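Local structure of Two-component response regulator, LuxR family (Aurantimonas sp., 3CZ5) at residues A[9-14]-A[59-64]. The protein probably acts as a phosphorylation-controlled transcription regulator that binds DNA, this piece comprising its receiver domain. Sequence-based numbering, arbitrary orientation.
Sequences MLVDDH and LTLPGP. With PO4 (phosphate ion), chain E; PO4 (phosphate ion), chain F.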
ATOM      1  N   MET A   9      -7.488  -5.417  -1.246  1.00 22.05           N
ATOM      2  CA  MET A   9      -7.170  -5.471  -2.655  1.00 19.64           C
ATOM      3  C   MET A   9      -5.641  -5.370  -2.866  1.00 22.64           C
ATOM      4  O   MET A   9      -4.986  -4.546  -2.183  1.00 25.29           O
ATOM      5  CB  MET A   9      -7.810  -4.286  -3.312  1.00 16.33           C
ATOM      6  CG  MET A   9      -7.510  -4.147  -4.857  1.00 15.40           C
ATOM      7  SD  MET A   9      -8.664  -2.915  -5.598  1.00 12.25           S
ATOM      8  CE  MET A   9      -8.629  -3.620  -7.182  1.00 16.91           C
ATOM      9  N   LEU A  10      -5.079  -6.201  -3.754  1.00 20.52           N
ATOM     10  CA  LEU A  10      -3.682  -6.163  -4.084  1.00 21.01           C
ATOM     11  C   LEU A  10      -3.508  -5.722  -5.501  1.00 21.89           C
ATOM     12  O   LEU A  10      -4.103  -6.290  -6.424  1.00 21.39           O
ATOM     13  CB  LEU A  10      -3.027  -7.547  -4.051  1.00 21.89           C
ATOM     14  CG  LEU A  10      -2.193  -7.941  -2.856  1.00 34.45           C
ATOM     15  CD1 LEU A  10      -3.191  -7.703  -1.776  1.00 22.07           C
ATOM     16  CD2 LEU A  10      -1.880  -9.366  -2.969  1.00 19.85           C
ATOM     17  N   VAL A  11      -2.612  -4.772  -5.702  1.00 22.28           N
ATOM     18  CA  VAL A  11      -2.396  -4.268  -7.026  1.00 21.82           C
ATOM     19  C   VAL A  11      -0.919  -4.398  -7.159  1.00 21.74           C
ATOM     20  O   VAL A  11      -0.215  -3.726  -6.467  1.00 22.59           O
ATOM     21  CB  VAL A  11      -2.772  -2.786  -7.033  1.00 22.62           C
ATOM     22  CG1 VAL A  11      -2.468  -2.112  -8.345  1.00  2.03           C
ATOM     23  CG2 VAL A  11      -4.242  -2.619  -6.649  1.00  3.85           C
ATOM     24  N   ASP A  12      -0.482  -5.303  -8.009  1.00 21.66           N
ATOM     25  CA  ASP A  12       0.894  -5.610  -8.310  1.00 22.85           C
ATOM     26  C   ASP A  12       0.866  -6.202  -9.733  1.00 22.79           C
ATOM     27  O   ASP A  12      -0.034  -6.947 -10.081  1.00 24.56           O
ATOM     28  CB  ASP A  12       1.298  -6.698  -7.370  1.00 25.66           C
ATOM     29  CG  ASP A  12       2.754  -6.849  -7.269  1.00 43.03           C
ATOM     30  OD1 ASP A  12       3.454  -6.258  -8.095  1.00 28.58           O
ATOM     31  OD2 ASP A  12       3.214  -7.527  -6.328  1.00 29.32           O
ATOM     32  N   ASP A  13       1.805  -5.867 -10.583  1.00 22.27           N
ATOM     33  CA  ASP A  13       1.888  -6.484 -11.918  1.00 22.99           C
ATOM     34  C   ASP A  13       2.773  -7.726 -11.886  1.00 22.36           C
ATOM     35  O   ASP A  13       3.127  -8.225 -12.896  1.00 20.76           O
ATOM     36  CB  ASP A  13       2.514  -5.478 -12.900  1.00 24.30           C
ATOM     37  CG  ASP A  13       3.742  -4.746 -12.294  1.00 50.75           C
ATOM     38  OD1 ASP A  13       3.704  -4.214 -11.143  1.00 23.35           O
ATOM     39  OD2 ASP A  13       4.781  -4.734 -12.989  1.00 26.54           O
ATOM     40  N   HIS A  14       3.167  -8.172 -10.700  1.00 23.25           N
ATOM     41  CA  HIS A  14       4.001  -9.328 -10.573  1.00 24.04           C
ATOM     42  C   HIS A  14       3.169 -10.541 -10.053  1.00 23.64           C
ATOM     43  O   HIS A  14       3.116 -10.920  -8.857  1.00 25.39           O
ATOM     44  CB  HIS A  14       5.242  -8.962  -9.723  1.00 25.01           C
ATOM     45  CG  HIS A  14       6.259  -8.153 -10.492  1.00 25.81           C
ATOM     46  ND1 HIS A  14       7.293  -8.725 -11.210  1.00 24.57           N
ATOM     47  CD2 HIS A  14       6.438  -6.813 -10.579  1.00 24.72           C
ATOM     48  CE1 HIS A  14       8.045  -7.773 -11.714  1.00 24.11           C
ATOM     49  NE2 HIS A  14       7.551  -6.608 -11.340  1.00 22.85           N
ATOM     50  N   LEU A  59       4.571   0.805  -6.080  1.00 19.16           N
ATOM     51  CA  LEU A  59       4.778   2.169  -6.465  1.00 20.30           C
ATOM     52  C   LEU A  59       4.910   2.166  -7.987  1.00 21.63           C
ATOM     53  O   LEU A  59       4.612   3.149  -8.678  1.00 21.98           O
ATOM     54  CB  LEU A  59       6.067   2.630  -5.853  1.00 20.46           C
ATOM     55  CG  LEU A  59       6.451   4.058  -6.196  1.00 21.75           C
ATOM     56  CD1 LEU A  59       5.593   5.058  -5.412  1.00 18.90           C
ATOM     57  CD2 LEU A  59       7.937   4.192  -5.819  1.00 20.55           C
ATOM     58  N   THR A  60       5.343   1.029  -8.504  1.00 22.04           N
ATOM     59  CA  THR A  60       5.707   0.939  -9.870  1.00 23.61           C
ATOM     60  C   THR A  60       4.733   0.023 -10.553  1.00 26.63           C
ATOM     61  O   THR A  60       4.592  -1.152 -10.150  1.00 28.58           O
ATOM     62  CB  THR A  60       7.118   0.421 -10.041  1.00 22.61           C
ATOM     63  OG1 THR A  60       7.983   1.223  -9.250  1.00 37.90           O
ATOM     64  CG2 THR A  60       7.542   0.591 -11.467  1.00 37.63           C
ATOM     65  N   LEU A  61       4.082   0.546 -11.606  1.00 25.75           N
ATOM     66  CA  LEU A  61       3.032  -0.192 -12.266  1.00 23.63           C
ATOM     67  C   LEU A  61       3.115  -0.019 -13.769  1.00 23.30           C
ATOM     68  O   LEU A  61       3.533   1.038 -14.262  1.00 23.71           O
ATOM     69  CB  LEU A  61       1.693   0.311 -11.735  1.00 22.06           C
ATOM     70  CG  LEU A  61       1.254  -0.075 -10.319  1.00 13.50           C
ATOM     71  CD1 LEU A  61      -0.101   0.525 -10.038  1.00 18.93           C
ATOM     72  CD2 LEU A  61       1.189  -1.572 -10.384  1.00 19.57           C
ATOM     73  N   PRO A  62       2.739  -1.069 -14.519  1.00 22.50           N
ATOM     74  CA  PRO A  62       2.738  -0.860 -15.965  1.00 21.95           C
ATOM     75  C   PRO A  62       1.615   0.188 -16.200  1.00 23.55           C
ATOM     76  O   PRO A  62       0.407  -0.082 -15.897  1.00 25.08           O
ATOM     77  CB  PRO A  62       2.464  -2.246 -16.545  1.00 20.04           C
ATOM     78  CG  PRO A  62       1.673  -2.949 -15.468  1.00 41.72           C
ATOM     79  CD  PRO A  62       1.982  -2.260 -14.105  1.00 22.14           C
ATOM     80  N   GLY A  63       2.012   1.371 -16.685  1.00 21.65           N
ATOM     81  CA  GLY A  63       1.117   2.524 -16.764  1.00 20.35           C
ATOM     82  C   GLY A  63       1.457   3.483 -15.641  1.00 20.75           C
ATOM     83  O   GLY A  63       2.586   3.552 -15.163  1.00 22.81           O
ATOM     84  N   PRO A  64       0.471   4.205 -15.158  1.00 19.20           N
ATOM     85  CA  PRO A  64       0.589   5.036 -13.969  1.00 17.97           C
ATOM     86  C   PRO A  64       0.903   4.197 -12.732  1.00 19.46           C
ATOM     87  O   PRO A  64       0.481   3.001 -12.619  1.00 19.03           O
ATOM     88  CB  PRO A  64      -0.832   5.587 -13.794  1.00 16.69           C
ATOM     89  CG  PRO A  64      -1.462   5.494 -15.129  1.00 28.01           C
ATOM     90  CD  PRO A  64      -0.880   4.241 -15.742  1.00 18.58           C
TER
HETATM   91  P   PO4 E 201       7.485  -1.997  -6.944  1.00 16.77           P
HETATM   92  O1  PO4 E 201       8.938  -1.822  -7.215  1.00 19.64           O
HETATM   93  O2  PO4 E 201       7.097  -3.165  -6.065  1.00 18.64           O
HETATM   94  O3  PO4 E 201       6.894  -0.726  -6.402  1.00 19.56           O
HETATM   95  O4  PO4 E 201       7.097  -2.123  -8.394  1.00 20.71           O
HETATM   96  P   PO4 F 202       6.653 -12.765 -11.476  1.00  2.00           P
HETATM   97  O1  PO4 F 202       7.788 -12.104 -12.203  1.00 11.20           O
HETATM   98  O2  PO4 F 202       7.010 -13.325 -10.139  1.00 10.01           O
HETATM   99  O3  PO4 F 202       5.958 -11.459 -11.162  1.00 10.27           O
HETATM  100  O4  PO4 F 202       5.943 -13.688 -12.417  1.00  9.60           O
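Side-chain packing beside a cluster of acidic and carbonyl oxygens joins Val-11, the last residue of strand 6-11, and Asp-13 in the loop that follows to Leu-61 and Pro-62 in the loop between strand 54-57 and helix 66-76. The contact lies at the C-terminal edge of the parallel sheet, where the CheY-like receiver fold carries its phosphorylation site. Buried, the methyl contact of Val-11 CG1 with Leu-61 CD1 spans 3.9 Å, the two side chains crossing at about a right angle. A chi1 of 175°, with CG1 anti to the backbone N, turns this methyl toward Leu-61. Val-11 also packs on Ala-43 of helix 40-48. The other methyl of Leu-61, CD2, turns to Asp-13 and lies 3.7 Å from its OD1. Further out, Asp-13 and Pro-62 pass each other in opposite directions, with Asp-13 CB 3.5 Å from Pro-62 CD.

The carboxylate of Asp-13 stands with CG between the backbone N and the carbonyl carbon (chi1 44°), and its OD1 comes to 3.3 Å from Thr-60 O. Both atoms are acceptors, so no hydrogen bond links them. Asp-58, the predicted phosphorylation site and unmodified here, brings OD2 close to both Asp-12 OD1 and Asp-13 OD1. Beside this acidic pocket a phosphate ion, probably from the crystallisation liquor, receives the backbone N-H groups of Leu-59 and Thr-60 on one oxygen, O3, at 2.8 Å from Leu-59 N; Lys-108 and Thr-86 also bind phosphate.

One methyl pair and the packing of Asp-13 on Pro-62 and Leu-61 are thus what touch across the segments. With Asp-58, the carboxylates of Asp-12 and Asp-13 and Thr-60 O form a cluster of acceptors; no metal is modelled here, but the arrangement is consistent with the cation site that normally binds magnesium in receiver domains.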